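Local coordinates for major capsid protein P2 (Pseudoalteromonas phage pm2, PDB 2VVF) that builds the protein shell of the virion as the major capsid protein, assembling into trimers whose subunits are double jelly rolls, at residues G38-P41 against S42-K45; Q153-N156 against G157-I161; L198-A201 against D202-I206; G227-Y230 against Q231-L234. All blocks are in the same frame, centred on the assembly; numbering follows the deposited sequence.

Contact 1: residues G38-P41 against S42-K45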
loop_
_atom_site.group_PDB
_atom_site.type_symbol
_atom_site.label_atom_id
_atom_site.label_comp_id
_atom_site.label_asym_id
_atom_site.label_seq_id
_atom_site.Cartn_x
_atom_site.Cartn_y
_atom_site.Cartn_z
ATOM N N GLY A 38 10.789 31.715 5.036
ATOM C CA GLY A 38 11.045 32.908 5.833
ATOM C C GLY A 38 10.260 32.830 7.141
ATOM O O GLY A 38 10.102 33.824 7.850
ATOM N N VAL A 39 9.769 31.634 7.448
ATOM C CA VAL A 39 9.002 31.399 8.665
ATOM C C VAL A 39 8.950 29.904 8.958
ATOM O O VAL A 39 8.955 29.086 8.040
ATOM C CB VAL A 39 7.577 31.989 8.557
ATOM C CG1 VAL A 39 6.765 31.245 7.501
ATOM C CG2 VAL A 39 6.877 31.937 9.902
ATOM N N THR A 40 8.902 29.552 10.239
ATOM C CA THR A 40 8.829 28.153 10.643
ATOM C C THR A 40 7.372 27.747 10.839
ATOM O O THR A 40 6.511 28.592 11.087
ATOM C CB THR A 40 9.667 27.877 11.908
ATOM O OG1 THR A 40 8.924 28.252 13.075
ATOM C CG2 THR A 40 10.972 28.656 11.868
ATOM N N PRO A 41 7.097 26.452 10.717
ATOM C CA PRO A 41 5.739 25.949 10.888
ATOM C C PRO A 41 5.212 26.306 12.274
ATOM O O PRO A 41 4.018 26.551 12.454
ATOM C CB PRO A 41 5.913 24.435 10.759
ATOM C CG PRO A 41 7.103 24.275 9.887
ATOM C CD PRO A 41 8.023 25.403 10.257
ATOM N N SER A 42 6.116 26.347 13.247
ATOM C CA SER A 42 5.754 26.682 14.619
ATOM C C SER A 42 5.480 28.177 14.761
ATOM O O SER A 42 4.894 28.620 15.750
ATOM C CB SER A 42 6.859 26.249 15.587
ATOM O OG SER A 42 7.631 25.196 15.037
ATOM N N GLN A 43 5.898 28.948 13.762
ATOM C CA GLN A 43 5.685 30.391 13.768
ATOM C C GLN A 43 4.347 30.756 13.127
ATOM O O GLN A 43 3.950 31.921 13.117
ATOM C CB GLN A 43 6.844 31.120 13.085
ATOM C CG GLN A 43 7.894 31.643 14.057
ATOM C CD GLN A 43 9.227 31.922 13.391
ATOM O OE1 GLN A 43 9.373 31.779 12.176
ATOM N NE2 GLN A 43 10.212 32.327 14.188
ATOM N N ILE A 44 3.655 29.750 12.602
ATOM C CA ILE A 44 2.333 29.945 12.011
ATOM C C ILE A 44 1.337 29.425 13.039
ATOM O O ILE A 44 1.012 28.237 13.060
ATOM C CB ILE A 44 2.194 29.207 10.667
ATOM C CG1 ILE A 44 3.226 29.724 9.663
ATOM C CG2 ILE A 44 0.784 29.361 10.120
ATOM C CD1 ILE A 44 2.914 31.100 9.119
ATOM N N LYS A 45 0.903 30.312 13.929
ATOM C CA LYS A 45 0.025 29.934 15.029
ATOM C C LYS A 45 -1.474 30.046 14.781
ATOM O O LYS A 45 -1.921 30.668 13.819
ATOM C CB LYS A 45 0.404 30.707 16.295
ATOM C CG LYS A 45 1.903 30.882 16.489
ATOM C CD LYS A 45 2.207 32.020 17.452
ATOM C CE LYS A 45 1.786 33.360 16.869
ATOM N NZ LYS A 45 1.855 34.457 17.877
#

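Contact 2: residues Q153-N156 against G157-I161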
loop_
_atom_site.group_PDB
_atom_site.type_symbol
_atom_site.label_atom_id
_atom_site.label_comp_id
_atom_site.label_asym_id
_atom_site.label_seq_id
_atom_site.Cartn_x
_atom_site.Cartn_y
_atom_site.Cartn_z
ATOM N N GLN A 153 -4.781 18.886 32.889
ATOM C CA GLN A 153 -3.664 18.652 33.791
ATOM C C GLN A 153 -3.433 17.172 34.053
ATOM O O GLN A 153 -4.364 16.427 34.367
ATOM C CB GLN A 153 -3.874 19.389 35.115
ATOM C CG GLN A 153 -2.690 19.307 36.067
ATOM C CD GLN A 153 -1.520 20.157 35.613
ATOM O OE1 GLN A 153 -1.632 20.933 34.665
ATOM N NE2 GLN A 153 -0.387 20.014 36.292
ATOM N N LEU A 154 -2.179 16.756 33.925
ATOM C CA LEU A 154 -1.802 15.375 34.180
ATOM C C LEU A 154 -1.004 15.352 35.465
ATOM O O LEU A 154 -0.241 16.269 35.759
ATOM C CB LEU A 154 -0.952 14.816 33.039
ATOM C CG LEU A 154 -1.716 14.390 31.787
ATOM C CD1 LEU A 154 -0.804 13.630 30.838
ATOM C CD2 LEU A 154 -2.939 13.562 32.151
ATOM N N ASN A 155 -1.194 14.306 36.249
ATOM C CA ASN A 155 -0.474 14.205 37.490
ATOM C C ASN A 155 0.573 13.148 37.348
ATOM O O ASN A 155 0.557 12.337 36.413
ATOM C CB ASN A 155 -1.401 13.762 38.609
ATOM C CG ASN A 155 -2.598 14.642 38.743
ATOM O OD1 ASN A 155 -3.737 14.204 38.543
ATOM N ND2 ASN A 155 -2.355 15.920 39.006
ATOM N N ASN A 156 1.434 13.104 38.348
ATOM C CA ASN A 156 2.411 12.062 38.411
ATOM C C ASN A 156 1.689 11.002 39.249
ATOM O O ASN A 156 1.492 11.147 40.467
ATOM C CB ASN A 156 3.678 12.546 39.088
ATOM C CG ASN A 156 4.495 11.411 39.618
ATOM O OD1 ASN A 156 4.582 10.351 38.986
ATOM N ND2 ASN A 156 5.055 11.590 40.811
ATOM N N GLY A 157 1.201 9.993 38.544
ATOM C CA GLY A 157 0.405 8.930 39.123
ATOM C C GLY A 157 -0.676 8.647 38.083
ATOM O O GLY A 157 -0.369 8.418 36.913
ATOM N N THR A 158 -1.937 8.730 38.488
ATOM C CA THR A 158 -3.039 8.457 37.573
ATOM C C THR A 158 -4.006 9.623 37.408
ATOM O O THR A 158 -4.570 10.116 38.384
ATOM C CB THR A 158 -3.804 7.191 37.999
ATOM O OG1 THR A 158 -2.924 6.062 37.971
ATOM C CG2 THR A 158 -4.975 6.940 37.072
ATOM N N THR A 159 -4.246 10.012 36.161
ATOM C CA THR A 159 -5.195 11.075 35.856
ATOM C C THR A 159 -6.321 10.514 34.997
ATOM O O THR A 159 -6.094 9.651 34.149
ATOM C CB THR A 159 -4.524 12.269 35.158
ATOM O OG1 THR A 159 -3.259 12.540 35.775
ATOM C CG2 THR A 159 -5.411 13.501 35.264
ATOM N N GLU A 160 -7.536 11.007 35.216
ATOM C CA GLU A 160 -8.692 10.555 34.452
ATOM C C GLU A 160 -9.377 11.716 33.734
ATOM O O GLU A 160 -9.670 12.747 34.337
ATOM C CB GLU A 160 -9.687 9.836 35.362
ATOM C CG GLU A 160 -9.159 8.539 35.952
ATOM C CD GLU A 160 -10.253 7.695 36.573
ATOM O OE1 GLU A 160 -11.425 7.847 36.174
ATOM O OE2 GLU A 160 -9.945 6.883 37.469
ATOM N N ILE A 161 -9.621 11.541 32.439
ATOM C CA ILE A 161 -10.269 12.564 31.626
ATOM C C ILE A 161 -11.569 12.024 31.036
ATOM O O ILE A 161 -11.551 11.247 30.082
ATOM C CB ILE A 161 -9.327 13.073 30.523
ATOM C CG1 ILE A 161 -8.060 13.664 31.144
ATOM C CG2 ILE A 161 -10.036 14.093 29.644
ATOM C CD1 ILE A 161 -6.830 13.523 30.274
#

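Contact 3: residues L198-A201 against D202-I206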
loop_
_atom_site.group_PDB
_atom_site.type_symbol
_atom_site.label_atom_id
_atom_site.label_comp_id
_atom_site.label_asym_id
_atom_site.label_seq_id
_atom_site.Cartn_x
_atom_site.Cartn_y
_atom_site.Cartn_z
ATOM N N LEU A 198 -2.591 -0.095 28.419
ATOM C CA LEU A 198 -1.481 -0.464 27.547
ATOM C C LEU A 198 -0.251 0.403 27.772
ATOM O O LEU A 198 -0.330 1.629 27.738
ATOM C CB LEU A 198 -1.895 -0.362 26.076
ATOM C CG LEU A 198 -2.868 -1.401 25.521
ATOM C CD1 LEU A 198 -2.799 -1.447 23.999
ATOM C CD2 LEU A 198 -2.604 -2.773 26.120
ATOM N N LYS A 199 0.896 -0.241 27.961
ATOM C CA LYS A 199 2.147 0.480 28.146
ATOM C C LYS A 199 2.498 1.191 26.845
ATOM O O LYS A 199 2.189 0.699 25.762
ATOM C CB LYS A 199 3.263 -0.493 28.523
ATOM C CG LYS A 199 3.921 -0.202 29.857
ATOM C CD LYS A 199 4.547 -1.457 30.436
ATOM C CE LYS A 199 3.495 -2.520 30.700
ATOM N NZ LYS A 199 3.984 -3.578 31.627
ATOM N N LYS A 200 3.145 2.346 26.954
ATOM C CA LYS A 200 3.530 3.124 25.781
ATOM C C LYS A 200 4.238 2.282 24.720
ATOM O O LYS A 200 3.900 2.348 23.539
ATOM C CB LYS A 200 4.410 4.309 26.183
ATOM C CG LYS A 200 5.057 5.023 25.008
ATOM C CD LYS A 200 5.559 6.401 25.409
ATOM C CE LYS A 200 6.051 7.181 24.201
ATOM N NZ LYS A 200 4.928 7.583 23.312
ATOM N N ALA A 201 5.221 1.493 25.144
ATOM C CA ALA A 201 5.971 0.646 24.222
ATOM C C ALA A 201 5.058 -0.322 23.471
ATOM O O ALA A 201 5.271 -0.601 22.290
ATOM C CB ALA A 201 7.059 -0.114 24.962
ATOM N N ASP A 202 4.039 -0.826 24.162
ATOM C CA ASP A 202 3.096 -1.766 23.566
ATOM C C ASP A 202 2.124 -1.066 22.623
ATOM O O ASP A 202 1.816 -1.575 21.543
ATOM C CB ASP A 202 2.331 -2.520 24.655
ATOM C CG ASP A 202 3.207 -3.506 25.402
ATOM O OD1 ASP A 202 4.061 -4.149 24.755
ATOM O OD2 ASP A 202 3.054 -3.624 26.636
ATOM N N ASN A 203 1.650 0.105 23.036
ATOM C CA ASN A 203 0.728 0.888 22.220
ATOM C C ASN A 203 1.432 1.356 20.950
ATOM O O ASN A 203 0.871 1.290 19.854
ATOM C CB ASN A 203 0.220 2.098 23.008
ATOM C CG ASN A 203 -0.755 2.943 22.211
ATOM O OD1 ASN A 203 -1.920 2.579 22.052
ATOM N ND2 ASN A 203 -0.282 4.075 21.703
ATOM N N ASP A 204 2.663 1.829 21.110
ATOM C CA ASP A 204 3.457 2.320 19.990
ATOM C C ASP A 204 3.811 1.209 19.002
ATOM O O ASP A 204 3.998 1.464 17.812
ATOM C CB ASP A 204 4.723 3.012 20.498
ATOM C CG ASP A 204 4.427 4.338 21.182
ATOM O OD1 ASP A 204 3.233 4.670 21.351
ATOM O OD2 ASP A 204 5.389 5.049 21.548
ATOM N N TYR A 205 3.897 -0.020 19.501
ATOM C CA TYR A 205 4.215 -1.161 18.649
ATOM C C TYR A 205 3.036 -1.463 17.731
ATOM O O TYR A 205 3.214 -1.738 16.545
ATOM C CB TYR A 205 4.565 -2.390 19.495
ATOM C CG TYR A 205 4.695 -3.668 18.695
ATOM C CD1 TYR A 205 5.832 -3.927 17.939
ATOM C CD2 TYR A 205 3.678 -4.613 18.690
ATOM C CE1 TYR A 205 5.951 -5.091 17.201
ATOM C CE2 TYR A 205 3.788 -5.780 17.956
ATOM C CZ TYR A 205 4.926 -6.014 17.215
ATOM O OH TYR A 205 5.038 -7.174 16.483
ATOM N N ILE A 206 1.829 -1.397 18.284
ATOM C CA ILE A 206 0.623 -1.645 17.502
ATOM C C ILE A 206 0.457 -0.561 16.439
ATOM O O ILE A 206 0.074 -0.846 15.304
ATOM C CB ILE A 206 -0.624 -1.756 18.396
ATOM C CG1 ILE A 206 -0.456 -2.896 19.404
ATOM C CG2 ILE A 206 -1.860 -1.986 17.550
ATOM C CD1 ILE A 206 -1.454 -2.859 20.544
#

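Contact 4: residues G227-Y230 against Q231-L234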
loop_
_atom_site.group_PDB
_atom_site.type_symbol
_atom_site.label_atom_id
_atom_site.label_comp_id
_atom_site.label_asym_id
_atom_site.label_seq_id
_atom_site.Cartn_x
_atom_site.Cartn_y
_atom_site.Cartn_z
ATOM N N GLY A 227 -8.014 1.443 8.848
ATOM C CA GLY A 227 -8.484 2.362 7.818
ATOM C C GLY A 227 -9.999 2.274 7.700
ATOM O O GLY A 227 -10.611 2.969 6.892
ATOM N N ASP A 228 -10.596 1.409 8.515
ATOM C CA ASP A 228 -12.043 1.224 8.521
ATOM C C ASP A 228 -12.708 2.277 9.403
ATOM O O ASP A 228 -12.464 2.335 10.609
ATOM C CB ASP A 228 -12.400 -0.179 9.012
ATOM C CG ASP A 228 -13.889 -0.455 8.952
ATOM O OD1 ASP A 228 -14.617 0.350 8.333
ATOM O OD2 ASP A 228 -14.331 -1.471 9.528
ATOM N N VAL A 229 -13.539 3.114 8.790
ATOM C CA VAL A 229 -14.228 4.181 9.508
ATOM C C VAL A 229 -15.184 3.646 10.572
ATOM O O VAL A 229 -15.479 4.331 11.549
ATOM C CB VAL A 229 -14.946 5.140 8.538
ATOM C CG1 VAL A 229 -16.137 4.452 7.885
ATOM C CG2 VAL A 229 -15.385 6.401 9.262
ATOM N N TYR A 230 -15.665 2.422 10.371
ATOM C CA TYR A 230 -16.608 1.795 11.294
ATOM C C TYR A 230 -15.941 1.278 12.561
ATOM O O TYR A 230 -16.604 0.733 13.445
ATOM C CB TYR A 230 -17.343 0.646 10.604
ATOM C CG TYR A 230 -18.364 1.091 9.588
ATOM C CD1 TYR A 230 -19.616 1.543 9.986
ATOM C CD2 TYR A 230 -18.080 1.056 8.228
ATOM C CE1 TYR A 230 -20.557 1.947 9.059
ATOM C CE2 TYR A 230 -19.015 1.460 7.291
ATOM C CZ TYR A 230 -20.252 1.902 7.713
ATOM O OH TYR A 230 -21.189 2.301 6.786
ATOM N N GLN A 231 -14.625 1.429 12.638
ATOM C CA GLN A 231 -13.878 0.971 13.801
ATOM C C GLN A 231 -13.733 2.123 14.786
ATOM O O GLN A 231 -13.385 1.922 15.950
ATOM C CB GLN A 231 -12.495 0.460 13.387
ATOM C CG GLN A 231 -12.472 -0.970 12.865
ATOM C CD GLN A 231 -13.694 -1.770 13.272
ATOM O OE1 GLN A 231 -13.852 -2.134 14.437
ATOM N NE2 GLN A 231 -14.546 -2.083 12.304
ATOM N N SER A 232 -14.002 3.331 14.306
ATOM C CA SER A 232 -13.907 4.523 15.135
ATOM C C SER A 232 -15.003 4.536 16.195
ATOM O O SER A 232 -15.991 3.811 16.092
ATOM C CB SER A 232 -13.996 5.783 14.270
ATOM O OG SER A 232 -15.262 5.878 13.644
ATOM N N VAL A 233 -14.819 5.369 17.214
ATOM C CA VAL A 233 -15.787 5.482 18.296
ATOM C C VAL A 233 -17.050 6.216 17.849
ATOM O O VAL A 233 -16.999 7.386 17.469
ATOM C CB VAL A 233 -15.166 6.158 19.535
ATOM C CG1 VAL A 233 -16.211 6.333 20.627
ATOM C CG2 VAL A 233 -13.975 5.359 20.043
ATOM N N LEU A 234 -18.184 5.526 17.907
ATOM C CA LEU A 234 -19.460 6.131 17.546
ATOM C C LEU A 234 -20.073 6.761 18.790
ATOM O O LEU A 234 -20.496 6.061 19.708
ATOM C CB LEU A 234 -20.417 5.089 16.966
ATOM C CG LEU A 234 -21.832 5.612 16.696
ATOM C CD1 LEU A 234 -21.785 6.880 15.856
ATOM C CD2 LEU A 234 -22.690 4.552 16.025
HETATM O O HOH W 1 -17.030 0.830 16.258
#

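Contact 1: residues G38-P41 against S42-K45
Gln43 turns its amide back on Thr40 across a short 3-10 turn in the connection between strands 28-37 and 44-51 of the N-terminal jelly roll. The glutamine chain runs extended beyond CG and crosses the threonine at a slant, so that its amide oxygen ends beside the threonine's backbone rather than at the hydroxyl. There Thr40 N donates to Gln43 OE1 at 3.0 Å, a nearly straight bond (167°) that reaches the oxygen 35° off the carbonyl plane. The threonine methyl lies against the same oxygen, Thr40 CG2 to Gln43 OE1 being 3.5 Å; with OG1 at chi1 82°, CG2 is left beside the backbone N, next to the donor. Val39 brings its CG2 branch alongside the glutamine. It slides past the glutamine in the reverse direction, and Val39 CG2 packs at 3.3 Å on Gln43 CB. Gln43 is thus gripped through its polar end and along its aliphatic base. Ile44 meets Val39 at about a right angle, Ile44 CD1 lying 4.1 Å from Val39 CG2.

Two main-chain bonds draw the turn tight: Gln43 N to Thr40 O at 2.8 Å, and Ile44 N to Pro41 O as the chain enters the strand. Helix 63-71 packs on the turn through Asn63 and Ile66, which touch Pro41, while Ala124 lies against Val39. The same valine methyl that rests on the glutamine's base also borders its amide oxygen, Val39 CG2 lying 3.4 Å from Gln43 OE1.

Contact 2: residues Q153-N156 against G157-I161
Gly157 N lies 3.2 Å from Asn155 O at the corner where the chain reverses, the two runs heading 155° apart. Gly157 itself takes a positive phi at this bend. Thr158 comes next and turns away from the corner, its hydroxyl bonded to Asp247. Thr159 carries the contact. Its OG1 accepts the backbone N-H of Asn155 at 2.8 Å, nearly straight at 165°, so a side-chain oxygen takes up the backbone N-H just before the corner. Its two branches part: with OG1 beside its own backbone N (chi1 -41°), the methyl swings the other way, and Thr159 CG2 reaches 3.2 Å from Gln153 O. Leu154 crosses the threonine at about a right angle, its CD2 set 3.6 Å from Thr159 CB. Glu160 points away and forms a salt bridge with Arg243. Ile161 returns inward, where its CD1 lies 4.3 Å from Leu154 CD2.

The corner passes the chain from one sheet of the C-terminal jelly roll to another: Leu154 is backbone hydrogen-bonded to Glu252 of strand 252-263, whereas Gly157, Thr159 and Ile161 pair with strand 242-248, leaving 157-161 as an outermost strand of its sheet within the chain.

Contact 3: residues L198-A201 against D202-I206
Lys200 and Asp204 form a salt bridge one turn apart at the start of helix 200-209. The lysine chain leaves the helix with CG anti to the backbone N (chi1 170°), runs extended, then bends at its last torsion, which brings NZ back to the carboxylate. Lys200 NZ meets Asp204 OD2 at 3.1 Å on the syn lone pair, the side facing the other oxygen. The aspartate also touches the aliphatic part, with Asp204 OD2 3.5 Å from Lys200 CG.

The backbone bonds of the first helical turn come next. Lys199, at the N-cap position, offers its carbonyl to Asn203 N at 2.8 Å; Asp202 N makes a second, weak bond to the same oxygen. Asp204 N follows to Lys200 O, also at 2.8 Å, while the bond from Tyr205 N to Ala201 O is weak. Lys199 NZ stays 5.1 Å from Asp202 OD2, a distance at which the opposite charges may still attract but do not touch. The other oxygen, Asp202 OD1, is taken by Arg35 of the second subunit, and Tyr205 OH bonds to Ser82 of that subunit.

On the apolar side Leu198 meets Ile206 at about a right angle, through their CD1 methyls at 4.0 Å. Leu198 thereby ties the end of strand 192-199, paired there with Val185 of strand 182-189, to the helix that follows, and Asn203 ND2 anchors that helix to Thr220 O on strand 218-222.

Contact 4: residues G227-Y230 against Q231-L234
Asp228 and Gln231 join side chains across an Asx turn that leads into a 3-10 turn, just ahead of the short strand 233-234 in the C-terminal jelly roll. Gln231 NE2 donates to Asp228 OD2 at 2.9 Å and 167°. The carboxylate oxygen lies in the amide plane, yet the amide reaches it from 45° above the carboxylate plane, the two flat groups being turned 48° apart. A bend at chi2 folds the glutamine back so that its NE2 can make this bond. The companion oxygen, Asp228 OD1, accepts Tyr230 N at 3.1 Å, which makes the Asx turn. One carboxylate therefore holds both the main chain two residues on and the side chain three residues on.

Gln231 N also bonds to Asp228 O at 3.1 Å, so the same pair is joined through the backbone as well. A water bridges Tyr230 O and Ser232 O, donating to both, at 2.8 Å from the tyrosine oxygen. The second subunit sets the outer frame: its Arg102 makes a salt bridge with Asp228 OD2, which should favour the charged carboxylate, and its Met1 N bonds to Gln231 OE1. Within the chain, Arg171 of strand 171-178 donates to the hydroxyl of Ser232. That serine closes the turn on Val229 O, which takes two hydrogen bonds from one residue: Ser232 N at 3.3 Å, and Ser232 OG at 2.6 Å, nearly in line with the C=O.

How the contacts relate
Contact 1 shapes a turn in the N-terminal jelly roll, while contacts 2, 3 and 4 all belong to the C-terminal one. Contacts 1 and 4 fall on opposite sides of the chain's centre, their own centres about 33 Å apart. Contacts 2 and 3 are the nearest pair by centres, about 19 Å, and sit at the two outermost strands of one four-stranded sheet, 157-161 and 192-199. Contacts 3 and 4, with nearest atoms about 11 Å apart, both bond to the second subunit and so contribute to the trimer interface. The bound calcium, at Ala105, Pro141 and Trp143, lies about 12 Å from the side chain of Val229 in contact 4.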